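Local coordinates for CghA (Chaetomium globosum, PDB 6KBC), which is a calycin-clan protein of two beta-rich domains that holds the ligand WK1 in its pocket, at residues A[84-90]-A[346-350]; A[49-53]-A[243-247]; A[318-322]-A[390-394]. One frame throughout, in Å; residues are numbered along the deposited sequence.

Contact 1: A[84-90]-A[346-350]; sequences AWSDGTV and HQAWW. With WK1 ((2S)-3-[(2S,4E)-4-[[(1R,2S,4aR,6S,8R,8aS)-2-[(E)-but-2-en-2-yl]-6,8-dimethyl-1,2,4a,5,6,7,8,8a-octahydronaphthalen-1-yl]-oxidanyl-methylidene]-3,5-bis(oxidanylidene)pyrrolidin-2-yl]-2-methyl-2-oxidanyl-propanoic acid), chain B.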
# COMPACT_ATOMS: atom_id res chain seq x y z
N ALA A 84 5.02 -1.02 14.15
CA ALA A 84 4.29 -0.55 15.31
C ALA A 84 4.03 -1.71 16.25
O ALA A 84 3.77 -2.83 15.80
CB ALA A 84 2.96 0.11 14.92
N TRP A 85 4.09 -1.45 17.56
CA TRP A 85 3.76 -2.42 18.59
C TRP A 85 2.65 -1.85 19.46
O TRP A 85 2.60 -0.65 19.70
CB TRP A 85 4.96 -2.72 19.51
CG TRP A 85 6.10 -3.49 18.92
CD1 TRP A 85 6.40 -4.81 19.15
CD2 TRP A 85 7.11 -2.99 18.03
NE1 TRP A 85 7.53 -5.15 18.44
CE2 TRP A 85 7.99 -4.06 17.76
CE3 TRP A 85 7.35 -1.75 17.43
CZ2 TRP A 85 9.09 -3.92 16.92
CZ3 TRP A 85 8.44 -1.61 16.59
CH2 TRP A 85 9.30 -2.69 16.34
N SER A 86 1.79 -2.74 19.96
CA SER A 86 0.66 -2.29 20.78
C SER A 86 1.11 -1.51 22.01
O SER A 86 0.33 -0.73 22.56
CB SER A 86 -0.19 -3.49 21.22
OG SER A 86 0.61 -4.45 21.90
N ASP A 87 2.35 -1.71 22.48
CA ASP A 87 2.80 -0.98 23.66
C ASP A 87 3.16 0.47 23.36
O ASP A 87 3.59 1.18 24.28
CB ASP A 87 3.98 -1.70 24.32
CG ASP A 87 5.29 -1.62 23.52
OD1 ASP A 87 5.34 -1.01 22.43
OD2 ASP A 87 6.29 -2.18 24.00
N GLY A 88 3.00 0.93 22.12
CA GLY A 88 3.29 2.30 21.74
C GLY A 88 4.56 2.46 20.94
O GLY A 88 4.73 3.49 20.28
N THR A 89 5.44 1.47 20.95
CA THR A 89 6.67 1.58 20.18
C THR A 89 6.36 1.67 18.70
O THR A 89 5.53 0.93 18.17
CB THR A 89 7.60 0.40 20.43
OG1 THR A 89 7.71 0.15 21.83
CG2 THR A 89 8.96 0.69 19.86
N VAL A 90 7.03 2.60 18.02
CA VAL A 90 7.00 2.66 16.57
C VAL A 90 8.43 2.76 16.09
O VAL A 90 9.32 3.26 16.80
CB VAL A 90 6.14 3.82 16.04
CG1 VAL A 90 4.68 3.67 16.51
CG2 VAL A 90 6.72 5.15 16.49
N HIS A 346 -6.59 4.23 16.01
CA HIS A 346 -6.35 3.61 17.30
C HIS A 346 -4.94 3.85 17.81
O HIS A 346 -4.76 4.14 18.99
CB HIS A 346 -6.61 2.10 17.21
CG HIS A 346 -6.35 1.39 18.50
ND1 HIS A 346 -7.24 1.42 19.55
CD2 HIS A 346 -5.29 0.66 18.93
CE1 HIS A 346 -6.74 0.73 20.57
NE2 HIS A 346 -5.56 0.26 20.21
N GLN A 347 -3.94 3.77 16.94
CA GLN A 347 -2.57 3.99 17.34
C GLN A 347 -1.89 4.81 16.27
O GLN A 347 -1.96 4.47 15.09
CB GLN A 347 -1.79 2.66 17.53
CG GLN A 347 -0.36 2.91 17.99
CD GLN A 347 0.46 1.63 18.13
OE1 GLN A 347 -0.05 0.51 18.00
NE2 GLN A 347 1.76 1.80 18.38
N ALA A 348 -1.22 5.88 16.70
CA ALA A 348 -0.43 6.71 15.80
C ALA A 348 0.84 5.96 15.43
O ALA A 348 1.68 5.69 16.28
CB ALA A 348 -0.09 8.04 16.47
N TRP A 349 0.97 5.63 14.16
CA TRP A 349 2.06 4.78 13.70
C TRP A 349 3.23 5.61 13.19
O TRP A 349 4.36 5.48 13.69
CB TRP A 349 1.50 3.86 12.61
CG TRP A 349 2.43 2.79 12.11
CD1 TRP A 349 3.75 2.63 12.40
CD2 TRP A 349 2.08 1.75 11.20
NE1 TRP A 349 4.25 1.53 11.73
CE2 TRP A 349 3.24 0.98 10.98
CE3 TRP A 349 0.90 1.40 10.54
CZ2 TRP A 349 3.25 -0.13 10.14
CZ3 TRP A 349 0.91 0.30 9.69
CH2 TRP A 349 2.08 -0.45 9.50
N TRP A 350 2.98 6.46 12.20
CA TRP A 350 3.97 7.42 11.74
C TRP A 350 3.25 8.73 11.47
O TRP A 350 2.03 8.77 11.32
CB TRP A 350 4.74 6.91 10.51
CG TRP A 350 3.96 6.90 9.22
CD1 TRP A 350 3.70 7.96 8.39
CD2 TRP A 350 3.37 5.75 8.60
NE1 TRP A 350 2.98 7.54 7.30
CE2 TRP A 350 2.76 6.19 7.41
CE3 TRP A 350 3.30 4.40 8.94
CZ2 TRP A 350 2.08 5.33 6.56
CZ3 TRP A 350 2.62 3.53 8.09
CH2 TRP A 350 2.02 4.01 6.91
O WK1 B . 8.83 7.30 4.76
C17 WK1 B . 8.02 6.43 4.96
O1 WK1 B . 8.25 5.51 5.70
C19 WK1 B . 6.70 6.48 4.31
O2 WK1 B . 6.50 7.65 3.60
C18 WK1 B . 5.64 6.45 5.37
C20 WK1 B . 6.73 5.30 3.38
C22 WK1 B . 5.37 4.95 2.92
N WK1 B . 5.20 3.72 2.16
C21 WK1 B . 4.43 3.96 1.11
O5 WK1 B . 4.09 3.02 0.26
C23 WK1 B . 4.66 5.91 2.12
O4 WK1 B . 4.54 7.20 2.39
C24 WK1 B . 4.02 5.37 0.97
C16 WK1 B . 3.20 6.08 -0.00
O3 WK1 B . 3.01 7.33 0.17
C9 WK1 B . 2.50 5.34 -1.07
C8 WK1 B . 1.22 4.89 -0.31
C12 WK1 B . 1.34 4.44 1.13
C13 WK1 B . 1.45 3.17 1.47
C90 WK1 B . 1.57 2.76 2.90
C14 WK1 B . 1.34 5.45 2.23
C7 WK1 B . 0.18 5.97 -0.30
C6 WK1 B . -0.18 6.51 -1.43
C3 WK1 B . 0.67 6.22 -2.62
C4 WK1 B . 2.15 6.16 -2.30
C5 WK1 B . 2.84 5.58 -3.51
C11 WK1 B . 4.33 5.66 -3.35
C2 WK1 B . 0.39 7.03 -3.86
C1 WK1 B . 0.94 6.21 -4.99
C10 WK1 B . 0.59 6.71 -6.36
C WK1 B . 2.43 6.18 -4.84
O HOH W 1 2.29 4.62 19.07
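The type I beta turn from Trp85 to Gly88, which leads out of strand 77-85, meets the corner at Gln347 where strand 338-346 gives way to strand 348-353, and one side-chain amide makes the direct hydrogen bond across the contact. Gln347 holds CG anti to its backbone nitrogen (chi1 -178°) and runs on extended, a straight arm that delivers NE2 to the turn. There Gln347 NE2 donates to Trp85 O at 2.9 Å, bent to 139° at the hydrogen and arriving from above the carbonyl plane. The opposite face of that plane is taken by Gly88 N, the closing bond of the turn, so one oxygen serves both the turn and its neighbour. Gln347 NE2 also donates to a water 3.0 Å away, which in turn donates to Gly88 O and Ala348 O and thus knits the two backbones a second time. The turn is braced from within by an Asx turn, Asp87 OD1 accepting from Thr89 N; the Thr89 hydroxyl donates to the same oxygen.

Beside these polar contacts the packing is apolar. Ala84 CB sits over one face of the Trp349 indole, 3.7 Å from the centroid of the five-membered ring, a CH-pi contact. Trp350 CZ3 packs over the centre of the other face, making the indole the filling of a sandwich. Val90 CG1 lies 3.4 Å from Trp349 O. One residue on, a face of the Trp350 ring takes the methyl carbon C18 of WK1, 3.5 Å from NE1, which itself bonds to Asn364.

Strand 60-69 packs against the Trp349 ring through Ala61 and Thr63, Asn82 of strand 77-85 touches both indoles, and classic beta bulges opposite Val368 and Gly366 join 346-350 to strand 363-375.

Contact 2: A[49-53]-A[243-247]; sequences WLFDA and LFVRA. With WK1 ((2S)-3-[(2S,4E)-4-[[(1R,2S,4aR,6S,8R,8aS)-2-[(E)-but-2-en-2-yl]-6,8-dimethyl-1,2,4a,5,6,7,8,8a-octahydronaphthalen-1-yl]-oxidanyl-methylidene]-3,5-bis(oxidanylidene)pyrrolidin-2-yl]-2-methyl-2-oxidanyl-propanoic acid), chain B.
Asp52 and Arg246 form a buried interdomain salt bridge whose two hydrogen bonds end on one carboxylate oxygen. Arg246 NE reaches Asp52 OD2 at 2.8 Å, and Arg246 NH2 reaches the same oxygen at 3.0 Å. That oxygen lies in the guanidinium plane, at its edge, while the carboxylate is turned 76° against it; NE meets the syn lone pair of OD2, and NH2 comes in on the syn side but tilted out of the carboxylate plane. The arginine chain starts extended and bends at chi3 (-48°), which turns the NE edge of the guanidinium to the acid. Leu50 CD2 also lies at the edge of the guanidinium, 3.9 Å from Arg246 NH2, the two side chains running past one another in opposite senses.

Next to the ion pair stands Phe244, whose CZ is 3.6 Å from Asp52 OD2 and whose CE1 is 4.3 Å from Leu50 CD1. Phe244 and Leu50 belong to the pocket: Leu50 CD1 approaches C13 of WK1 at 3.9 Å, and C90 of the ligand lies over a face of the phenyl ring. Strands 46-54 and 239-249 are not sheet neighbours. The axes of 49-53 and 243-247 cross at 39°, 9.9 Å apart at the closest, so that the calycin-clan domains meet here through side chains, with hydrophobic groups toward the ligand and the charged pair behind them.

Second-shell bonds help to position the pair, as buried charges usually require polar partners. Asp52 OD1 accepts from the backbone N of Gly225, and Arg246 NH2 makes a further salt bridge to Asp227, so the cation faces two acids, which probably favours its charged form. Trp183 packs on both Leu50 and Phe244, and Met257 touches the side chain of Phe244.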
# COMPACT_ATOMS: atom_id res chain seq x y z
N TRP A 49 7.11 -1.76 -4.72
CA TRP A 49 6.70 -3.09 -4.30
C TRP A 49 6.44 -3.02 -2.80
O TRP A 49 7.37 -2.75 -2.03
CB TRP A 49 7.77 -4.15 -4.60
CG TRP A 49 8.06 -4.33 -6.07
CD1 TRP A 49 7.61 -5.33 -6.88
CD2 TRP A 49 8.86 -3.48 -6.89
NE1 TRP A 49 8.10 -5.16 -8.15
CE2 TRP A 49 8.86 -4.03 -8.19
CE3 TRP A 49 9.58 -2.30 -6.66
CZ2 TRP A 49 9.55 -3.44 -9.25
CZ3 TRP A 49 10.26 -1.72 -7.71
CH2 TRP A 49 10.24 -2.29 -8.99
N LEU A 50 5.20 -3.22 -2.39
CA LEU A 50 4.81 -3.07 -0.99
C LEU A 50 4.47 -4.42 -0.39
O LEU A 50 3.74 -5.21 -1.00
CB LEU A 50 3.61 -2.13 -0.84
CG LEU A 50 3.00 -1.90 0.56
CD1 LEU A 50 2.41 -0.48 0.63
CD2 LEU A 50 1.93 -2.95 0.91
N PHE A 51 4.95 -4.67 0.82
CA PHE A 51 4.65 -5.89 1.57
C PHE A 51 4.31 -5.49 2.99
O PHE A 51 5.03 -4.70 3.60
CB PHE A 51 5.84 -6.87 1.60
CG PHE A 51 6.36 -7.27 0.24
CD1 PHE A 51 7.23 -6.45 -0.45
CD2 PHE A 51 5.99 -8.49 -0.32
CE1 PHE A 51 7.72 -6.83 -1.71
CE2 PHE A 51 6.48 -8.87 -1.57
CZ PHE A 51 7.34 -8.04 -2.26
N ASP A 52 3.23 -6.04 3.54
CA ASP A 52 2.90 -5.66 4.90
C ASP A 52 2.35 -6.84 5.67
O ASP A 52 2.10 -7.92 5.13
CB ASP A 52 1.92 -4.47 4.95
CG ASP A 52 0.62 -4.75 4.22
OD1 ASP A 52 0.25 -5.94 4.08
OD2 ASP A 52 -0.04 -3.77 3.78
N ALA A 53 2.14 -6.61 6.96
CA ALA A 53 1.62 -7.63 7.84
C ALA A 53 1.09 -6.94 9.08
O ALA A 53 1.69 -5.97 9.55
CB ALA A 53 2.72 -8.62 8.23
N LEU A 243 -4.98 7.88 0.17
CA LEU A 243 -5.41 7.04 1.28
C LEU A 243 -5.10 5.59 0.96
O LEU A 243 -5.67 5.02 0.02
CB LEU A 243 -6.90 7.20 1.56
CG LEU A 243 -7.44 6.15 2.56
CD1 LEU A 243 -6.84 6.37 3.93
CD2 LEU A 243 -8.96 6.23 2.61
N PHE A 244 -4.21 4.98 1.74
CA PHE A 244 -4.00 3.54 1.74
C PHE A 244 -4.81 2.91 2.86
O PHE A 244 -4.80 3.41 3.98
CB PHE A 244 -2.52 3.18 1.95
CG PHE A 244 -2.27 1.69 2.07
CD1 PHE A 244 -2.07 0.92 0.94
CD2 PHE A 244 -2.26 1.06 3.31
CE1 PHE A 244 -1.85 -0.48 1.03
CE2 PHE A 244 -2.04 -0.32 3.43
CZ PHE A 244 -1.84 -1.09 2.28
N VAL A 245 -5.49 1.79 2.57
CA VAL A 245 -6.17 1.03 3.61
C VAL A 245 -5.91 -0.45 3.40
O VAL A 245 -6.03 -0.94 2.28
CB VAL A 245 -7.71 1.24 3.60
CG1 VAL A 245 -8.36 0.37 4.66
CG2 VAL A 245 -8.08 2.68 3.79
N ARG A 246 -5.64 -1.16 4.48
CA ARG A 246 -5.82 -2.61 4.49
C ARG A 246 -6.44 -2.97 5.83
O ARG A 246 -5.88 -2.62 6.87
CB ARG A 246 -4.51 -3.37 4.29
CG ARG A 246 -4.77 -4.88 4.17
CD ARG A 246 -3.49 -5.69 4.20
NE ARG A 246 -2.46 -5.17 3.31
CZ ARG A 246 -2.47 -5.25 1.98
NH1 ARG A 246 -3.48 -5.86 1.35
NH2 ARG A 246 -1.46 -4.75 1.29
N ALA A 247 -7.59 -3.64 5.80
CA ALA A 247 -8.29 -3.92 7.04
C ALA A 247 -9.03 -5.24 6.92
O ALA A 247 -9.46 -5.62 5.83
CB ALA A 247 -9.31 -2.83 7.40
O WK1 B . 8.83 7.30 4.76
C17 WK1 B . 8.02 6.43 4.96
O1 WK1 B . 8.25 5.51 5.70
C19 WK1 B . 6.70 6.48 4.31
O2 WK1 B . 6.50 7.65 3.60
C18 WK1 B . 5.64 6.45 5.37
C20 WK1 B . 6.73 5.30 3.38
C22 WK1 B . 5.37 4.95 2.92
N WK1 B . 5.20 3.72 2.16
C21 WK1 B . 4.43 3.96 1.11
O5 WK1 B . 4.09 3.02 0.26
C23 WK1 B . 4.66 5.91 2.12
O4 WK1 B . 4.54 7.20 2.39
C24 WK1 B . 4.02 5.37 0.97
C16 WK1 B . 3.20 6.08 -0.00
O3 WK1 B . 3.01 7.33 0.17
C9 WK1 B . 2.50 5.34 -1.07
C8 WK1 B . 1.22 4.89 -0.31
C12 WK1 B . 1.34 4.44 1.13
C13 WK1 B . 1.45 3.17 1.47
C90 WK1 B . 1.57 2.76 2.90
C14 WK1 B . 1.34 5.45 2.23
C7 WK1 B . 0.18 5.97 -0.30
C6 WK1 B . -0.18 6.51 -1.43
C3 WK1 B . 0.67 6.22 -2.62
C4 WK1 B . 2.15 6.16 -2.30
C5 WK1 B . 2.84 5.58 -3.51
C11 WK1 B . 4.33 5.66 -3.35
C2 WK1 B . 0.39 7.03 -3.86
C1 WK1 B . 0.94 6.21 -4.99
C10 WK1 B . 0.59 6.71 -6.36
C WK1 B . 2.43 6.18 -4.84

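Contact 3: A[318-322]-A[390-394]; sequences YRDKN and EVELS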
# COMPACT_ATOMS: atom_id res chain seq x y z
N TYR A 318 -2.11 17.01 10.94
CA TYR A 318 -1.67 17.92 9.89
C TYR A 318 -2.86 18.62 9.26
O TYR A 318 -3.62 19.26 9.98
CB TYR A 318 -0.82 17.16 8.89
CG TYR A 318 0.45 16.63 9.52
CD1 TYR A 318 1.50 17.49 9.81
CD2 TYR A 318 0.59 15.28 9.83
CE1 TYR A 318 2.67 17.03 10.40
CE2 TYR A 318 1.76 14.80 10.42
CZ TYR A 318 2.79 15.69 10.71
OH TYR A 318 3.95 15.23 11.29
N ARG A 319 -3.04 18.53 7.94
CA ARG A 319 -4.08 19.34 7.31
C ARG A 319 -5.47 18.97 7.85
O ARG A 319 -6.24 19.84 8.28
CB ARG A 319 -4.05 19.20 5.79
CG ARG A 319 -5.06 20.13 5.12
CD ARG A 319 -5.24 19.82 3.65
NE ARG A 319 -5.87 18.51 3.47
CZ ARG A 319 -5.67 17.74 2.41
NH1 ARG A 319 -4.84 18.13 1.44
NH2 ARG A 319 -6.28 16.56 2.32
N ASP A 320 -5.80 17.69 7.81
CA ASP A 320 -7.12 17.21 8.21
C ASP A 320 -7.03 16.65 9.61
O ASP A 320 -6.25 15.73 9.87
CB ASP A 320 -7.62 16.14 7.24
CG ASP A 320 -7.59 16.62 5.81
OD1 ASP A 320 -7.90 17.82 5.60
OD2 ASP A 320 -7.28 15.81 4.91
N LYS A 321 -7.87 17.17 10.49
CA LYS A 321 -7.91 16.73 11.88
C LYS A 321 -8.90 15.58 12.03
O LYS A 321 -9.83 15.63 12.85
CB LYS A 321 -8.30 17.93 12.75
CG LYS A 321 -7.36 19.14 12.63
CD LYS A 321 -5.89 18.74 12.62
CE LYS A 321 -4.94 19.96 12.74
NZ LYS A 321 -5.20 20.89 11.63
N ASN A 322 -8.75 14.54 11.21
CA ASN A 322 -9.74 13.48 11.18
C ASN A 322 -9.44 12.40 12.23
O ASN A 322 -8.28 12.16 12.59
CB ASN A 322 -9.83 12.84 9.78
CG ASN A 322 -8.53 12.21 9.34
OD1 ASN A 322 -7.47 12.84 9.40
ND2 ASN A 322 -8.61 10.96 8.86
N GLU A 390 -2.41 7.92 5.37
CA GLU A 390 -3.25 9.07 5.04
C GLU A 390 -2.31 10.21 4.67
O GLU A 390 -1.66 10.79 5.54
CB GLU A 390 -4.15 9.44 6.22
CG GLU A 390 -4.88 8.19 6.75
CD GLU A 390 -5.82 8.50 7.90
OE1 GLU A 390 -6.37 7.53 8.45
OE2 GLU A 390 -6.01 9.69 8.25
N VAL A 391 -2.22 10.50 3.37
CA VAL A 391 -1.23 11.44 2.86
C VAL A 391 -1.96 12.68 2.34
O VAL A 391 -2.94 12.58 1.61
CB VAL A 391 -0.35 10.84 1.76
CG1 VAL A 391 0.78 11.82 1.42
CG2 VAL A 391 0.20 9.46 2.21
N GLU A 392 -1.44 13.83 2.72
CA GLU A 392 -1.96 15.14 2.39
C GLU A 392 -0.89 15.85 1.58
O GLU A 392 0.30 15.76 1.91
CB GLU A 392 -2.20 15.84 3.69
CG GLU A 392 -3.31 15.22 4.51
CD GLU A 392 -3.31 15.85 5.86
OE1 GLU A 392 -2.32 16.57 6.13
OE2 GLU A 392 -4.28 15.66 6.62
N LEU A 393 -1.29 16.54 0.52
CA LEU A 393 -0.32 17.31 -0.25
C LEU A 393 -0.91 18.68 -0.55
O LEU A 393 -2.12 18.88 -0.58
CB LEU A 393 0.08 16.61 -1.55
CG LEU A 393 0.79 15.26 -1.39
CD1 LEU A 393 0.99 14.66 -2.74
CD2 LEU A 393 2.12 15.44 -0.69
N SER A 394 -0.01 19.61 -0.83
CA SER A 394 -0.43 20.99 -1.02
C SER A 394 -1.39 21.12 -2.19
O SER A 394 -1.33 20.36 -3.16
CB SER A 394 0.80 21.88 -1.23
OG SER A 394 0.37 23.21 -1.45
O HOH W 2 -3.61 15.35 9.19
O HOH W 3 -3.70 20.61 0.72
O HOH W 4 -5.14 12.22 8.13
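The irregular backbone of 318-322 curls round the side chain of Glu392, passing closest where the CA atoms of Arg319 and Glu392 come within 6.8 Å. Two successive amides hold the carboxylate: Arg319 N donates to Glu392 OE1 at 2.8 Å, on the syn side, and Asp320 N to Glu392 OE2, also at 2.8 Å but from above the carboxylate plane. Glu392 reaches them with a chain extended beyond CG (chi2 171°). A water on OE2 links it to Tyr318 N and Asp320 O, and OE1 has a further donor in Gly363 N.

This is a loop of the C-terminal calycin-clan domain fastened to the end of strand 382-392. Arg319 lays a guanidinium face over Glu392 CG and grips Asp320 side-on, NE to OD1 and NH2 to OD2, with Asp241 as a second acid partner. Asp320 OD2 stands 3.5 Å from Glu392 OE2, a like-charge approach probably eased by Arg319 and by Lys307, which pairs with Asp320. Farther along, Asn322 ND2 donates to Glu390 OE2 at 3.0 Å, nearly straight at 168°, with the oxygen in the amide plane of Asn322 though ND2 stands out of the carboxylate plane; His345 bonds to the other oxygen, OE1.

In the fold
From the N terminus, the first contact segment is 49-53, on strand 46-54, which waits until 243-247 to close contact 2, a loop of some 190 residues that brings the two domains together beside WK1. Before it closes, 84-90 has opened contact 1, which ends only at 346-350, so the two cross. Contact 3 opens at 318-322, after contact 2 has closed, and closes at 390-394; it therefore crosses contact 1 but follows contact 2. Contacts 1 and 2 join the N- and C-terminal domains at places whose centres are about 16 Å apart, whereas contact 3 stays within the C-terminal domain. Strands 239-249 and 382-392, sheet neighbours, bring contacts 2 and 3 into touch through Leu243 and Glu390.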